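Long-range contacts in hypothetical protein AF1704 (Archaeoglobus fulgidus, PDB 1ZBM), which probably converts cyclic dehypoxanthine futalosine into 1,4-dihydroxy-6-naphthoate, a step in the biosynthesis of menaquinone: residues 63-68 / 111-116; 89-94 / 167-172; 105-110 / 129-134. One frame throughout, in Å; residues are numbered along the deposited sequence.

Contact 1: 63-68 / 111-116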
loop_
_atom_site.group_PDB
_atom_site.type_symbol
_atom_site.label_atom_id
_atom_site.label_comp_id
_atom_site.label_asym_id
_atom_site.label_seq_id
_atom_site.Cartn_x
_atom_site.Cartn_y
_atom_site.Cartn_z
ATOM N N ALA A 63 3.176 -4.578 -7.138
ATOM C CA ALA A 63 2.291 -3.969 -6.149
ATOM C C ALA A 63 2.109 -2.562 -6.706
ATOM O O ALA A 63 2.913 -2.114 -7.524
ATOM C CB ALA A 63 2.966 -3.912 -4.780
ATOM N N ILE A 64 1.066 -1.867 -6.278
ATOM C CA ILE A 64 0.823 -0.517 -6.774
ATOM C C ILE A 64 -0.350 0.129 -6.053
ATOM O O ILE A 64 -1.372 -0.511 -5.816
ATOM C CB ILE A 64 0.517 -0.526 -8.284
ATOM C CG1 ILE A 64 0.418 0.906 -8.805
ATOM C CG2 ILE A 64 -0.806 -1.228 -8.544
ATOM C CD1 ILE A 64 0.169 0.993 -10.288
ATOM N N SER A 65 -0.200 1.408 -5.724
ATOM C CA SER A 65 -1.233 2.174 -5.034
ATOM C C SER A 65 -2.534 2.194 -5.831
ATOM O O SER A 65 -2.504 2.234 -7.058
ATOM C CB SER A 65 -0.751 3.611 -4.821
ATOM O OG SER A 65 0.390 3.651 -3.987
ATOM N N ALA A 66 -3.675 2.168 -5.148
ATOM C CA ALA A 66 -4.943 2.204 -5.876
ATOM C C ALA A 66 -4.964 3.467 -6.745
ATOM O O ALA A 66 -5.378 3.425 -7.903
ATOM C CB ALA A 66 -6.131 2.204 -4.907
ATOM N N HIS A 67 -4.516 4.584 -6.183
ATOM C CA HIS A 67 -4.456 5.849 -6.908
ATOM C C HIS A 67 -3.779 5.647 -8.273
ATOM O O HIS A 67 -4.390 5.849 -9.323
ATOM C CB HIS A 67 -3.664 6.864 -6.084
ATOM C CG HIS A 67 -3.480 8.192 -6.755
ATOM N ND1 HIS A 67 -2.642 9.163 -6.253
ATOM C CD2 HIS A 67 -4.028 8.715 -7.879
ATOM C CE1 HIS A 67 -2.679 10.227 -7.037
ATOM N NE2 HIS A 67 -3.513 9.981 -8.032
ATOM N N ALA A 68 -2.514 5.241 -8.236
ATOM C CA ALA A 68 -1.728 5.011 -9.435
ATOM C C ALA A 68 -2.439 4.106 -10.438
ATOM O O ALA A 68 -2.422 4.368 -11.643
ATOM C CB ALA A 68 -0.381 4.419 -9.060
ATOM N N ARG A 111 3.690 11.201 -4.940
ATOM C CA ARG A 111 2.573 11.807 -5.648
ATOM C C ARG A 111 1.463 10.838 -6.030
ATOM O O ARG A 111 0.292 11.178 -5.951
ATOM C CB ARG A 111 3.061 12.492 -6.925
ATOM C CG ARG A 111 1.931 13.181 -7.643
ATOM C CD ARG A 111 2.299 13.543 -9.055
ATOM N NE ARG A 111 3.364 14.545 -9.092
ATOM C CZ ARG A 111 3.670 15.263 -10.167
ATOM N NH1 ARG A 111 4.657 16.147 -10.108
ATOM N NH2 ARG A 111 2.982 15.101 -11.295
ATOM N N TYR A 112 1.835 9.636 -6.449
ATOM C CA TYR A 112 0.855 8.660 -6.889
ATOM C C TYR A 112 0.297 7.701 -5.836
ATOM O O TYR A 112 -0.416 6.763 -6.178
ATOM C CB TYR A 112 1.434 7.871 -8.065
ATOM C CG TYR A 112 1.666 8.729 -9.303
ATOM C CD1 TYR A 112 0.595 9.266 -10.017
ATOM C CD2 TYR A 112 2.952 9.030 -9.735
ATOM C CE1 TYR A 112 0.803 10.089 -11.135
ATOM C CE2 TYR A 112 3.173 9.851 -10.845
ATOM C CZ TYR A 112 2.099 10.379 -11.537
ATOM O OH TYR A 112 2.303 11.222 -12.610
ATOM N N THR A 113 0.592 7.925 -4.563
ATOM C CA THR A 113 0.061 7.025 -3.553
ATOM C C THR A 113 -1.387 7.347 -3.278
ATOM O O THR A 113 -1.843 8.476 -3.475
ATOM C CB THR A 113 0.790 7.152 -2.243
ATOM O OG1 THR A 113 0.470 8.419 -1.653
ATOM C CG2 THR A 113 2.280 7.049 -2.472
ATOM N N THR A 114 -2.111 6.340 -2.818
ATOM C CA THR A 114 -3.512 6.510 -2.490
ATOM C C THR A 114 -3.663 7.542 -1.371
ATOM O O THR A 114 -4.606 8.338 -1.367
ATOM C CB THR A 114 -4.108 5.171 -2.065
ATOM O OG1 THR A 114 -4.058 4.272 -3.179
ATOM C CG2 THR A 114 -5.554 5.340 -1.627
ATOM N N ALA A 115 -2.719 7.541 -0.438
ATOM C CA ALA A 115 -2.755 8.482 0.672
ATOM C C ALA A 115 -2.667 9.922 0.176
ATOM O O ALA A 115 -3.216 10.834 0.797
ATOM C CB ALA A 115 -1.615 8.198 1.649
ATOM N N ASN A 116 -1.967 10.142 -0.932
ATOM C CA ASN A 116 -1.868 11.497 -1.445
ATOM C C ASN A 116 -3.195 11.914 -2.048
ATOM O O ASN A 116 -3.686 13.017 -1.794
ATOM C CB ASN A 116 -0.769 11.613 -2.490
ATOM C CG ASN A 116 0.136 12.790 -2.220
ATOM O OD1 ASN A 116 -0.337 13.924 -2.035
ATOM N ND2 ASN A 116 1.440 12.538 -2.182
HETATM O O HOH W 1 -0.726 4.089 -1.824
#
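His67 and Thr114 meet through two complementary torsions. The imidazole of His67 swings away from its own main-chain nitrogen (CG anti to N, chi1 177°) and reaches the carbonyls of the 111-113 loop edge-on, while Thr114 turns its hydroxyl beside its own nitrogen (chi1 -64°), OG1 facing the start of the helix at 66-69. Two hydrogen bonds follow. His67 ND1 donates to Thr113 O at 3.0 Å; the oxygen lies close to the ring plane, but the nitrogen stands well above the plane of the carbonyl. His67 N donates almost straight to Thr114 OG1 at 3.1 Å, and the same hydroxyl is also hydrogen-bonded to Leu183 O, so that strand 181-189 shares in fixing it. The same ring edge carries His67 CE1 to 3.3 Å from Arg111 O.

Beside this pair, Ala68 N makes a weak bond of 3.3 Å to Tyr112 O, and the methyl of Ala68 rests against Tyr112 CB at 4.0 Å. On the Ser65 side a water spans the gap: it accepts from Thr114 N at 2.8 Å and lies unusually close to Ser65 OG. Thr113, one residue earlier, uses OG1 to accept from Asn116 N at 3.1 Å, capping the first turn of its helix.

Several polar atoms of the two helix beginnings thus find partners across a largely buried contact, others in a water or in strand 181-189. Strand 61-65 belongs to one five-stranded sheet, whereas helix 114-122 packs on another, so the contact bridges the two lobes of a fold like that of type 2 periplasmic binding proteins. Thr114 and Ala115 are predicted to bind substrate, consistent with the ligand cleft that such proteins form between their lobes, lined here by a helix N-terminus.

Contact 2: 89-94 / 167-172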
loop_
_atom_site.group_PDB
_atom_site.type_symbol
_atom_site.label_atom_id
_atom_site.label_comp_id
_atom_site.label_asym_id
_atom_site.label_seq_id
_atom_site.Cartn_x
_atom_site.Cartn_y
_atom_site.Cartn_z
ATOM N N TYR A 89 -8.973 2.200 10.094
ATOM C CA TYR A 89 -7.616 2.734 10.198
ATOM C C TYR A 89 -7.023 2.925 8.807
ATOM O O TYR A 89 -7.540 2.387 7.827
ATOM C CB TYR A 89 -6.730 1.762 10.963
ATOM C CG TYR A 89 -6.826 0.338 10.450
ATOM C CD1 TYR A 89 -6.320 -0.026 9.193
ATOM C CD2 TYR A 89 -7.410 -0.655 11.238
ATOM C CE1 TYR A 89 -6.391 -1.351 8.750
ATOM C CE2 TYR A 89 -7.488 -1.969 10.804
ATOM C CZ TYR A 89 -6.979 -2.313 9.572
ATOM O OH TYR A 89 -7.045 -3.623 9.175
ATOM N N GLY A 90 -5.919 3.668 8.740
ATOM C CA GLY A 90 -5.248 3.927 7.477
ATOM C C GLY A 90 -4.207 5.036 7.589
ATOM O O GLY A 90 -3.754 5.331 8.696
ATOM N N PRO A 91 -3.799 5.666 6.470
ATOM C CA PRO A 91 -2.801 6.739 6.536
ATOM C C PRO A 91 -3.269 7.953 7.322
ATOM O O PRO A 91 -4.466 8.175 7.499
ATOM C CB PRO A 91 -2.537 7.063 5.067
ATOM C CG PRO A 91 -3.835 6.701 4.402
ATOM C CD PRO A 91 -4.168 5.391 5.072
ATOM N N VAL A 92 -2.322 8.740 7.802
ATOM C CA VAL A 92 -2.677 9.923 8.559
ATOM C C VAL A 92 -1.666 11.023 8.323
ATOM O O VAL A 92 -0.596 10.791 7.770
ATOM C CB VAL A 92 -2.722 9.612 10.066
ATOM C CG1 VAL A 92 -3.842 8.617 10.376
ATOM C CG2 VAL A 92 -1.380 9.047 10.510
ATOM N N VAL A 93 -2.026 12.230 8.729
ATOM C CA VAL A 93 -1.129 13.357 8.614
ATOM C C VAL A 93 -0.838 13.706 10.075
ATOM O O VAL A 93 -1.754 13.808 10.890
ATOM C CB VAL A 93 -1.801 14.525 7.870
ATOM C CG1 VAL A 93 -0.917 15.759 7.917
ATOM C CG2 VAL A 93 -2.056 14.120 6.421
ATOM N N VAL A 94 0.439 13.839 10.410
ATOM C CA VAL A 94 0.836 14.138 11.775
ATOM C C VAL A 94 1.591 15.459 11.866
ATOM O O VAL A 94 2.173 15.916 10.877
ATOM C CB VAL A 94 1.752 13.034 12.333
ATOM C CG1 VAL A 94 3.106 13.076 11.622
ATOM C CG2 VAL A 94 1.934 13.221 13.815
ATOM N N LEU A 167 -4.966 14.885 11.045
ATOM C CA LEU A 167 -5.930 14.483 10.013
ATOM C C LEU A 167 -5.899 12.966 9.934
ATOM O O LEU A 167 -4.874 12.369 9.588
ATOM C CB LEU A 167 -5.567 15.077 8.637
ATOM C CG LEU A 167 -6.592 15.009 7.487
ATOM C CD1 LEU A 167 -5.946 15.478 6.177
ATOM C CD2 LEU A 167 -7.119 13.601 7.310
ATOM N N ASP A 168 -7.020 12.342 10.269
ATOM C CA ASP A 168 -7.109 10.883 10.203
ATOM C C ASP A 168 -7.834 10.586 8.889
ATOM O O ASP A 168 -9.048 10.715 8.806
ATOM C CB ASP A 168 -7.904 10.335 11.401
ATOM C CG ASP A 168 -7.862 8.826 11.488
ATOM O OD1 ASP A 168 -8.232 8.155 10.489
ATOM O OD2 ASP A 168 -7.450 8.303 12.555
ATOM N N LEU A 169 -7.069 10.210 7.870
ATOM C CA LEU A 169 -7.612 9.934 6.555
ATOM C C LEU A 169 -8.746 8.918 6.554
ATOM O O LEU A 169 -9.634 8.977 5.699
ATOM C CB LEU A 169 -6.495 9.502 5.601
ATOM C CG LEU A 169 -5.526 10.631 5.261
ATOM C CD1 LEU A 169 -4.327 10.091 4.513
ATOM C CD2 LEU A 169 -6.245 11.683 4.430
ATOM N N TRP A 170 -8.738 7.987 7.498
ATOM C CA TRP A 170 -9.829 7.033 7.540
ATOM C C TRP A 170 -11.101 7.711 8.027
ATOM O O TRP A 170 -12.178 7.435 7.509
ATOM C CB TRP A 170 -9.526 5.832 8.441
ATOM C CG TRP A 170 -10.791 5.102 8.810
ATOM C CD1 TRP A 170 -11.529 5.277 9.943
ATOM C CD2 TRP A 170 -11.520 4.172 7.997
ATOM N NE1 TRP A 170 -12.670 4.523 9.886
ATOM C CE2 TRP A 170 -12.694 3.833 8.700
ATOM C CE3 TRP A 170 -11.298 3.597 6.734
ATOM C CZ2 TRP A 170 -13.648 2.935 8.192
ATOM C CZ3 TRP A 170 -12.250 2.704 6.227
ATOM C CH2 TRP A 170 -13.408 2.388 6.957
ATOM N N ASP A 171 -11.002 8.591 9.019
ATOM C CA ASP A 171 -12.215 9.254 9.489
ATOM C C ASP A 171 -12.788 10.084 8.362
ATOM O O ASP A 171 -14.007 10.175 8.190
ATOM C CB ASP A 171 -11.946 10.167 10.680
ATOM C CG ASP A 171 -11.481 9.412 11.882
ATOM O OD1 ASP A 171 -11.989 8.290 12.112
ATOM O OD2 ASP A 171 -10.611 9.943 12.607
ATOM N N TRP A 172 -11.902 10.696 7.588
ATOM C CA TRP A 172 -12.348 11.514 6.477
ATOM C C TRP A 172 -13.032 10.670 5.412
ATOM O O TRP A 172 -14.041 11.085 4.839
ATOM C CB TRP A 172 -11.180 12.247 5.834
ATOM C CG TRP A 172 -11.634 13.080 4.687
ATOM C CD1 TRP A 172 -12.089 14.359 4.739
ATOM C CD2 TRP A 172 -11.731 12.666 3.317
ATOM N NE1 TRP A 172 -12.465 14.773 3.484
ATOM C CE2 TRP A 172 -12.261 13.754 2.592
ATOM C CE3 TRP A 172 -11.430 11.475 2.634
ATOM C CZ2 TRP A 172 -12.489 13.697 1.210
ATOM C CZ3 TRP A 172 -11.657 11.417 1.260
ATOM C CH2 TRP A 172 -12.186 12.525 0.565
HETATM O O HOH W 2 -6.454 6.957 9.202
#
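Trp170 offers one face of its indole to the backbone of Tyr89, whose N stands 3.6 Å above the ring plane, offset toward the rim. The ring reaches this place because CG is anti to the backbone N (chi1 162°). A valine here would probably leave the Tyr89 backbone without its aromatic cover and open a gap beside Leu181, against which Trp170 also packs. Leu169 takes the other course, with CG anti to its carbonyl carbon (chi1 -69°): CD1 presses tightly on Pro91 CG at 3.4 Å, the two side chains crossing at about a right angle. Further along, Val93 and Leu167 touch through their CB atoms, 3.9 Å apart, on one face of an antiparallel ladder. There Val93 N donates to Leu167 O at 3.0 Å in the carbonyl plane, and Leu167 N returns a weak bond to Val93 O. Asp168 ends the strand and caps the next helix, OD1 accepting from Asp171 N at 3.2 Å. A water donates to Pro91 O at 2.9 Å and accepts from Trp170 N. The chemistry therefore changes along the contact: strand pairing gives way to a directly capped helix start, with a water linking it to Pro91 O, and the carboxylate, close to a helix N-terminus, would be expected to favour its charged form.

Contact 3: 105-110 / 129-134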
loop_
_atom_site.group_PDB
_atom_site.type_symbol
_atom_site.label_atom_id
_atom_site.label_comp_id
_atom_site.label_asym_id
_atom_site.label_seq_id
_atom_site.Cartn_x
_atom_site.Cartn_y
_atom_site.Cartn_z
ATOM N N ARG A 105 2.594 23.401 4.564
ATOM C CA ARG A 105 3.514 22.619 3.742
ATOM C C ARG A 105 3.583 21.207 4.310
ATOM O O ARG A 105 4.098 21.000 5.402
ATOM C CB ARG A 105 4.898 23.284 3.725
ATOM C CG ARG A 105 4.898 24.607 2.966
ATOM C CD ARG A 105 6.211 25.372 3.082
ATOM N NE ARG A 105 7.359 24.598 2.609
ATOM C CZ ARG A 105 8.139 23.867 3.396
ATOM N NH1 ARG A 105 7.899 23.814 4.701
ATOM N NH2 ARG A 105 9.157 23.193 2.880
ATOM N N ILE A 106 3.052 20.236 3.568
ATOM C CA ILE A 106 3.033 18.851 4.037
ATOM C C ILE A 106 3.913 17.903 3.240
ATOM O O ILE A 106 3.782 17.791 2.008
ATOM C CB ILE A 106 1.601 18.268 4.021
ATOM C CG1 ILE A 106 0.617 19.264 4.645
ATOM C CG2 ILE A 106 1.572 16.950 4.776
ATOM C CD1 ILE A 106 -0.837 18.838 4.541
ATOM N N ALA A 107 4.806 17.217 3.947
ATOM C CA ALA A 107 5.697 16.246 3.314
ATOM C C ALA A 107 4.861 15.033 2.909
ATOM O O ALA A 107 4.056 14.542 3.693
ATOM C CB ALA A 107 6.807 15.824 4.288
ATOM N N VAL A 108 5.054 14.573 1.677
ATOM C CA VAL A 108 4.330 13.424 1.134
ATOM C C VAL A 108 5.315 12.406 0.568
ATOM O O VAL A 108 6.263 12.773 -0.131
ATOM C CB VAL A 108 3.376 13.849 0.003
ATOM C CG1 VAL A 108 2.236 14.675 0.572
ATOM C CG2 VAL A 108 4.147 14.644 -1.039
ATOM N N PRO A 109 5.084 11.112 0.839
ATOM C CA PRO A 109 5.947 10.023 0.371
ATOM C C PRO A 109 5.965 9.806 -1.143
ATOM O O PRO A 109 6.957 9.336 -1.695
ATOM C CB PRO A 109 5.389 8.821 1.111
ATOM C CG PRO A 109 3.928 9.107 1.095
ATOM C CD PRO A 109 3.879 10.569 1.491
ATOM N N GLY A 110 4.862 10.129 -1.805
ATOM C CA GLY A 110 4.790 9.930 -3.236
ATOM C C GLY A 110 3.514 10.474 -3.845
ATOM O O GLY A 110 2.397 10.245 -3.352
ATOM N N VAL A 129 5.049 18.583 -0.363
ATOM C CA VAL A 129 6.497 18.566 -0.518
ATOM C C VAL A 129 6.995 17.156 -0.806
ATOM O O VAL A 129 7.230 16.378 0.116
ATOM C CB VAL A 129 7.192 19.091 0.752
ATOM C CG1 VAL A 129 8.696 19.216 0.518
ATOM C CG2 VAL A 129 6.604 20.435 1.147
ATOM N N GLU A 130 7.139 16.838 -2.092
ATOM C CA GLU A 130 7.620 15.531 -2.535
ATOM C C GLU A 130 8.840 15.171 -1.693
ATOM O O GLU A 130 9.745 15.990 -1.530
ATOM C CB GLU A 130 8.018 15.593 -4.012
ATOM C CG GLU A 130 8.288 14.238 -4.651
ATOM C CD GLU A 130 7.018 13.544 -5.118
ATOM O OE1 GLU A 130 7.114 12.406 -5.640
ATOM O OE2 GLU A 130 5.926 14.143 -4.966
HETATM N N MSE A 131 8.873 13.946 -1.173
HETATM C CA MSE A 131 9.971 13.527 -0.314
HETATM C C MSE A 131 9.890 12.022 -0.001
HETATM O O MSE A 131 8.803 11.479 0.172
HETATM C CB MSE A 131 9.876 14.352 0.977
HETATM C CG MSE A 131 10.851 14.008 2.076
HETATM SE SE MSE A 131 10.479 15.009 3.712
HETATM C CE MSE A 131 10.533 16.810 2.980
ATOM N N PRO A 132 11.043 11.331 0.066
ATOM C CA PRO A 132 11.060 9.889 0.366
ATOM C C PRO A 132 10.441 9.619 1.742
ATOM O O PRO A 132 10.618 10.411 2.665
ATOM C CB PRO A 132 12.550 9.534 0.290
ATOM C CG PRO A 132 13.226 10.812 0.678
ATOM C CD PRO A 132 12.413 11.862 -0.050
ATOM N N PHE A 133 9.718 8.509 1.877
ATOM C CA PHE A 133 9.052 8.200 3.138
ATOM C C PHE A 133 9.991 8.198 4.345
ATOM O O PHE A 133 9.643 8.700 5.414
ATOM C CB PHE A 133 8.319 6.847 3.059
ATOM C CG PHE A 133 9.173 5.670 3.444
ATOM C CD1 PHE A 133 10.149 5.192 2.579
ATOM C CD2 PHE A 133 9.044 5.081 4.703
ATOM C CE1 PHE A 133 10.988 4.151 2.958
ATOM C CE2 PHE A 133 9.878 4.037 5.095
ATOM C CZ PHE A 133 10.853 3.573 4.219
ATOM N N ASP A 134 11.181 7.641 4.156
ATOM C CA ASP A 134 12.173 7.543 5.216
ATOM C C ASP A 134 12.735 8.890 5.684
ATOM O O ASP A 134 13.821 8.945 6.263
ATOM C CB ASP A 134 13.319 6.637 4.765
ATOM C CG ASP A 134 13.932 7.092 3.464
ATOM O OD1 ASP A 134 14.395 8.246 3.398
ATOM O OD2 ASP A 134 13.946 6.302 2.497
#
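Val129 N donates to Ile106 O at 2.8 Å, a nearly straight bond (171°) that sets two parallel strands in register. The next rung runs the other way, Val108 N to Val129 O at 3.2 Å. In both, the donor stands above the plane of the carbonyl it meets. A weak bond from Met131 N to Val108 O follows as the second strand ends, and Pro109 CA then approaches Met131 O at 3.2 Å in a CH...O contact.

Outside this ladder the packing is largely apolar. With its chain extended through chi1 and chi2, Met131, present as selenomethionine, brings SE to 3.8 Å from Ala107 CB; the bend at chi3 then sets CE near the same methyl, and helix 136-141 adds Ile136 to the cluster. At one end Val129 CG2 lies over a face of the Arg105 guanidinium, 4.1 Å from NH2, while NH1 is tied to Glu144 O. At the other end Pro109 CB meets Phe133 CB at 4.0 Å. With chi1 at 89°, the Phe133 ring leads away from Pro109 and stands edge-to-face with His152, the predicted proton acceptor.

Strand 105-108, helix 114-122 and strand 127-130 form a classic beta-alpha-beta crossover, its two strands paired directly here; the loops beyond their C-terminal ends, as is common in such alpha/beta folds, run toward the presumed active site.

Contacts 1 and 3 share the crossover unit: Asn116 ND2 of contact 1 lies 2.7 Å from Gly110 O of contact 3, a probable hydrogen bond tying the helix start to the loop that follows strand 105-108. Contact 2 abuts the same helix start, Pro91 CB packing 3.7 Å from Ala115 CB, and belongs to the same sheet as contact 3, where Val93 CG1 approaches Ile106 CG2 at 4.2 Å. The three centres are about 13 to 16 Å apart. Together they flank the predicted site: contact 1 holds Thr114 and Ala115, and the side chains of Phe133 and Thr113 lie about 4 Å and about 7 Å from that of His152.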